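Uncharacterized protein Atu1735 (Agrobacterium tumefaciens, PDB 2PPX) is of unknown function but, as a helix-turn-helix protein resembling the XRE family, probably binds DNA as a transcriptional regulator. Local coordinates at residues P33-I38 and A76-I81; E47-S50 and H54-L57. All coordinates share one frame; numbering follows the deposited sequence. Where two conformers were deposited one is given.

From the N terminus the chain enters helix 34-41, whose first turn and a half forms one side of contact 1, then passes to helix 46-53. Contact 2 closes a short loop here: segment 47-50 meets segment 54-57, the turn leading into helix 57-64. After that helix the chain runs on to helix 72-83, where segment 76-81 returns to segment 33-38 and closes the wide loop of contact 1. Contact 2 is thus nested inside contact 1, their centres about 12 Å apart. The two share one core: Phe-49 packs on side chains of contact 1, and Ile-35 also reaches Ile-55, tying helix 46-53 and the turn after it to helix 34-41 and helix 72-83.

Contact 1 of 2, residues P33-I38 and A76-I81; sequences PRIKII and AYLKII. With SO4 (sulfate ion), chain F.
With chi1 at -174°, Ile-35 carries CG1 beside its carbonyl carbon and directs CD1 onto Leu-78 CD2, 3.9 Å away. Leu-78 is turned differently, CG anti to its carbonyl carbon (chi1 -71°), and its two methyls divide the work: CD2 meets CG1 and CD1 of Ile-35, while CD1 lies 4.1 Å from Ile-35 CB. One turn on, the two branches of Ile-38 serve different neighbours. Its CD1 rests 3.6 Å from the backbone O of Leu-78, and its CG2 meets CG2 of Ile-81 at 4.1 Å, the two side chains crossing at about a right angle. No hydrogen bond joins the segments; aliphatic packing holds them, and the axes of the two short helical segments approach to 10.6 Å, nearly parallel at 18°. Lys-36 points elsewhere: at the end of its extended chain NZ donates hydrogen bonds to O1 and O3, both 2.9 Å, of a sulfate probably from the crystallisation liquor, which Arg-40 also binds. The interface joins helix 34-41 to helix 72-83. Phe-49 of helix 46-53 packs on Ile-35, Ile-38 and Ile-81, Leu-60 and Trp-63 of helix 57-64 cover Ile-35, and Thr-88 of helix 85-92 touches Ile-81.

Contact 2 of 2, residues E47-S50 and H54-L57; sequences EEFS and HIPL. With SO4 (sulfate ion), chain E.
Ser-50 OG donates a short hydrogen bond to Ile-55 O, 2.6 Å long, approaching with a tilt of 23° from the carbonyl plane. The backbone of the same serine supplies a second link: Ile-55 N donates to Ser-50 O at 3.2 Å, a bond that is not straight (N-H...O 144°). Ser-50 therefore grips both the N and the O of Ile-55, fixing the chain where it leaves helix 46-53. The serine hydroxyl reaches its acceptor because it stands anti to the backbone N, chi1 171°. His-54, with positive phi, ends the helical run, and its ND1 donates a bent hydrogen bond, 3.2 Å, to O3 of a sulfate probably from the crystallisation liquor; Gln-72 and Arg-75 of the second subunit bind this ion too. His-54 to Pro-56 make the turn of the helix-turn-helix motif, between helix 46-53 and helix 57-64, the latter being the probable recognition helix by analogy with XRE-family repressors. Pro-56 is the N-cap of that helix. Beyond the polar links, Leu-57 lays CD1 against the preceding helix, 4.0 Å from Glu-47 N and 4.1 Å from Ser-50 CB. In one of its two conformers, Glu-47 pairs OE1 with Arg-61 of helix 57-64 in a salt bridge. On the core side, Ile-55 CD1 comes to the edge of the Phe-49 ring, near its plane and 3.8 Å from CE1. From helix 57-64, Leu-60 packs on both residues and Trp-63 on Ile-55.

Contact 1 of 2, residues P33-I38 and A76-I81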
loop_
_atom_site.group_PDB
_atom_site.type_symbol
_atom_site.label_atom_id
_atom_site.label_comp_id
_atom_site.label_asym_id
_atom_site.label_seq_id
_atom_site.Cartn_x
_atom_site.Cartn_y
_atom_site.Cartn_z
ATOM N N PRO A 33 -12.627 12.252 -7.419
ATOM C CA PRO A 33 -12.389 11.033 -6.661
ATOM C C PRO A 33 -13.433 10.885 -5.553
ATOM O O PRO A 33 -13.828 11.888 -4.934
ATOM C CB PRO A 33 -10.995 11.267 -6.069
ATOM C CG PRO A 33 -10.321 12.170 -7.073
ATOM C CD PRO A 33 -11.445 13.132 -7.426
ATOM N N ARG A 34 -13.852 9.647 -5.304
ATOM C CA ARG A 34 -14.904 9.360 -4.343
ATOM C C ARG A 34 -14.604 9.924 -2.956
ATOM O O ARG A 34 -15.495 10.476 -2.313
ATOM C CB ARG A 34 -15.154 7.853 -4.249
ATOM C CG ARG A 34 -15.998 7.290 -5.381
ATOM C CD ARG A 34 -16.475 5.904 -4.977
ATOM N NE ARG A 34 -17.347 5.272 -5.968
ATOM C CZ ARG A 34 -18.104 4.202 -5.722
ATOM N NH1 ARG A 34 -18.106 3.634 -4.518
ATOM N NH2 ARG A 34 -18.867 3.699 -6.682
ATOM N N ILE A 35 -13.354 9.813 -2.512
ATOM C CA ILE A 35 -12.979 10.282 -1.161
ATOM C C ILE A 35 -13.260 11.788 -1.013
ATOM O O ILE A 35 -13.664 12.224 0.062
ATOM C CB ILE A 35 -11.513 9.940 -0.721
ATOM C CG1 ILE A 35 -11.279 10.360 0.775
ATOM C CG2 ILE A 35 -10.521 10.520 -1.742
ATOM C CD1 ILE A 35 -10.015 9.807 1.477
ATOM N N LYS A 36 -13.014 12.551 -2.081
ATOM C CA LYS A 36 -13.213 14.003 -2.065
ATOM C C LYS A 36 -14.702 14.349 -2.006
ATOM O O LYS A 36 -15.096 15.254 -1.266
ATOM C CB LYS A 36 -12.586 14.660 -3.304
ATOM C CG LYS A 36 -12.586 16.162 -3.261
ATOM C CD LYS A 36 -11.757 16.692 -4.427
ATOM C CE LYS A 36 -11.851 18.177 -4.511
ATOM N NZ LYS A 36 -10.989 18.684 -5.641
ATOM N N ILE A 37 -15.514 13.624 -2.780
ATOM C CA ILE A 37 -16.988 13.671 -2.664
ATOM C C ILE A 37 -17.498 13.405 -1.250
ATOM O O ILE A 37 -18.292 14.175 -0.690
ATOM C CB ILE A 37 -17.692 12.712 -3.660
ATOM C CG1 ILE A 37 -17.256 13.074 -5.096
ATOM C CG2 ILE A 37 -19.273 12.826 -3.534
ATOM C CD1 ILE A 37 -17.831 12.167 -6.184
ATOM N N ILE A 38 -17.035 12.299 -0.683
ATOM C CA ILE A 38 -17.468 11.881 0.634
ATOM C C ILE A 38 -17.046 12.939 1.663
ATOM O O ILE A 38 -17.857 13.363 2.456
ATOM C CB ILE A 38 -16.825 10.492 1.007
ATOM C CG1 ILE A 38 -17.428 9.370 0.120
ATOM C CG2 ILE A 38 -17.071 10.169 2.482
ATOM C CD1 ILE A 38 -16.536 8.099 0.150
ATOM N N ALA A 76 -12.907 -0.385 0.002
ATOM C CA ALA A 76 -13.955 -1.019 0.826
ATOM C C ALA A 76 -14.207 -0.150 2.065
ATOM O O ALA A 76 -15.346 0.136 2.428
ATOM C CB ALA A 76 -13.541 -2.418 1.208
ATOM N N TYR A 77 -13.117 0.298 2.686
ATOM C CA TYR A 77 -13.196 1.159 3.880
ATOM C C TYR A 77 -13.951 2.478 3.600
ATOM O O TYR A 77 -14.774 2.910 4.394
ATOM C CB TYR A 77 -11.769 1.430 4.395
ATOM C CG TYR A 77 -11.713 2.309 5.637
ATOM C CD1 TYR A 77 -12.644 2.164 6.671
ATOM C CD2 TYR A 77 -10.706 3.258 5.779
ATOM C CE1 TYR A 77 -12.587 2.968 7.789
ATOM C CE2 TYR A 77 -10.628 4.065 6.898
ATOM C CZ TYR A 77 -11.559 3.916 7.897
ATOM O OH TYR A 77 -11.500 4.734 8.994
ATOM N N LEU A 78 -13.630 3.124 2.485
ATOM C CA LEU A 78 -14.309 4.347 2.044
ATOM C C LEU A 78 -15.780 4.141 1.812
ATOM O O LEU A 78 -16.587 5.023 2.107
ATOM C CB LEU A 78 -13.673 4.897 0.746
ATOM C CG LEU A 78 -12.293 5.495 1.000
ATOM C CD1 LEU A 78 -11.547 5.825 -0.279
ATOM C CD2 LEU A 78 -12.389 6.743 1.953
ATOM N N LYS A 79 -16.144 2.977 1.294
ATOM C CA LYS A 79 -17.562 2.648 1.182
ATOM C C LYS A 79 -18.259 2.554 2.551
ATOM O O LYS A 79 -19.402 3.010 2.716
ATOM C CB LYS A 79 -17.761 1.381 0.356
ATOM C CG LYS A 79 -19.227 0.913 0.365
ATOM C CD LYS A 79 -19.704 0.603 -1.038
ATOM C CE LYS A 79 -21.230 0.462 -1.083
ATOM N NZ LYS A 79 -21.556 -0.823 -1.756
ATOM N N ILE A 80 -17.573 2.003 3.562
ATOM C CA ILE A 80 -18.181 1.908 4.890
ATOM C C ILE A 80 -18.346 3.278 5.500
ATOM O O ILE A 80 -19.379 3.565 6.117
ATOM C CB ILE A 80 -17.349 1.035 5.892
ATOM C CG1 ILE A 80 -17.006 -0.318 5.272
ATOM C CG2 ILE A 80 -18.132 0.885 7.197
ATOM C CD1 ILE A 80 -18.185 -1.084 4.800
ATOM N N ILE A 81 -17.327 4.114 5.340
ATOM C CA ILE A 81 -17.398 5.505 5.814
ATOM C C ILE A 81 -18.623 6.191 5.188
ATOM O O ILE A 81 -19.436 6.804 5.882
ATOM C CB ILE A 81 -16.104 6.310 5.462
ATOM C CG1 ILE A 81 -14.893 5.752 6.217
ATOM C CG2 ILE A 81 -16.308 7.825 5.739
ATOM C CD1 ILE A 81 -13.566 6.323 5.751
HETATM S S SO4 F . -12.101 21.787 -6.728
HETATM O O1 SO4 F . -10.996 21.592 -5.792
HETATM O O2 SO4 F . -11.596 22.461 -7.926
HETATM O O3 SO4 F . -12.666 20.486 -7.096
HETATM O O4 SO4 F . -13.129 22.618 -6.099
#

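Contact 2 of 2, residues E47-S50 and H54-L57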
loop_
_atom_site.group_PDB
_atom_site.type_symbol
_atom_site.label_atom_id
_atom_site.label_comp_id
_atom_site.label_asym_id
_atom_site.label_seq_id
_atom_site.Cartn_x
_atom_site.Cartn_y
_atom_site.Cartn_z
ATOM N N GLU A 47 -7.652 17.732 6.908
ATOM C CA GLU A 47 -7.079 17.471 8.233
ATOM C C GLU A 47 -8.040 16.709 9.133
ATOM O O GLU A 47 -7.685 15.737 9.793
ATOM C CB GLU A 47 -6.732 18.810 8.918
ATOM C CG GLU A 47 -5.537 19.545 8.320
ATOM C CD GLU A 47 -5.800 20.255 6.977
ATOM O OE1 GLU A 47 -4.784 20.755 6.441
ATOM O OE2 GLU A 47 -6.963 20.326 6.462
ATOM N N GLU A 48 -9.276 17.197 9.175
ATOM C CA GLU A 48 -10.313 16.581 9.994
ATOM C C GLU A 48 -10.640 15.151 9.547
ATOM O O GLU A 48 -10.769 14.242 10.377
ATOM C CB GLU A 48 -11.587 17.433 9.989
ATOM C CG GLU A 48 -11.412 18.775 10.693
ATOM C CD GLU A 48 -12.599 19.710 10.519
ATOM O OE1 GLU A 48 -13.284 19.675 9.481
ATOM O OE2 GLU A 48 -12.851 20.498 11.445
ATOM N N PHE A 49 -10.802 14.973 8.235
ATOM C CA PHE A 49 -11.139 13.677 7.664
ATOM C C PHE A 49 -9.994 12.699 7.926
ATOM O O PHE A 49 -10.226 11.567 8.369
ATOM C CB PHE A 49 -11.448 13.807 6.143
ATOM C CG PHE A 49 -12.110 12.565 5.539
ATOM C CD1 PHE A 49 -11.322 11.502 5.091
ATOM C CD2 PHE A 49 -13.499 12.470 5.456
ATOM C CE1 PHE A 49 -11.904 10.352 4.551
ATOM C CE2 PHE A 49 -14.107 11.348 4.916
ATOM C CZ PHE A 49 -13.288 10.276 4.453
ATOM N N SER A 50 -8.753 13.148 7.679
ATOM C CA SER A 50 -7.549 12.370 7.976
ATOM C C SER A 50 -7.499 11.878 9.427
ATOM O O SER A 50 -7.299 10.687 9.668
ATOM C CB SER A 50 -6.271 13.151 7.602
ATOM O OG SER A 50 -5.098 12.494 8.072
ATOM N N HIS A 54 -8.421 7.979 10.169
ATOM C CA HIS A 54 -7.089 7.362 10.202
ATOM C C HIS A 54 -6.515 7.097 8.812
ATOM O O HIS A 54 -5.990 6.015 8.526
ATOM C CB HIS A 54 -7.092 6.096 11.065
ATOM C CG HIS A 54 -7.557 6.331 12.476
ATOM N ND1 HIS A 54 -6.977 5.719 13.558
ATOM C CD2 HIS A 54 -8.500 7.159 12.979
ATOM C CE1 HIS A 54 -7.567 6.126 14.670
ATOM N NE2 HIS A 54 -8.497 7.001 14.346
ATOM N N ILE A 55 -6.643 8.089 7.943
ATOM C CA ILE A 55 -6.022 8.029 6.612
ATOM C C ILE A 55 -4.922 9.102 6.592
ATOM O O ILE A 55 -5.207 10.272 6.775
ATOM C CB ILE A 55 -7.034 8.271 5.511
ATOM C CG1 ILE A 55 -8.131 7.164 5.539
ATOM C CG2 ILE A 55 -6.349 8.340 4.115
ATOM C CD1 ILE A 55 -9.356 7.541 4.787
ATOM N N PRO A 56 -3.670 8.696 6.390
ATOM C CA PRO A 56 -2.554 9.673 6.460
ATOM C C PRO A 56 -2.820 10.808 5.452
ATOM O O PRO A 56 -3.396 10.591 4.386
ATOM C CB PRO A 56 -1.315 8.838 6.072
ATOM C CG PRO A 56 -1.716 7.415 6.370
ATOM C CD PRO A 56 -3.209 7.339 6.041
ATOM N N LEU A 57 -2.516 12.025 5.860
ATOM C CA LEU A 57 -2.953 13.210 5.149
ATOM C C LEU A 57 -2.384 13.299 3.714
ATOM O O LEU A 57 -3.079 13.730 2.824
ATOM C CB LEU A 57 -2.530 14.436 5.956
ATOM C CG LEU A 57 -2.890 15.817 5.451
ATOM C CD1 LEU A 57 -4.449 15.974 5.203
ATOM C CD2 LEU A 57 -2.360 16.836 6.458
HETATM S S SO4 E . -3.118 3.818 14.332
HETATM O O1 SO4 E . -3.693 2.531 13.916
HETATM O O2 SO4 E . -1.763 3.944 13.802
HETATM O O3 SO4 E . -3.895 4.965 13.858
HETATM O O4 SO4 E . -3.103 3.847 15.791
#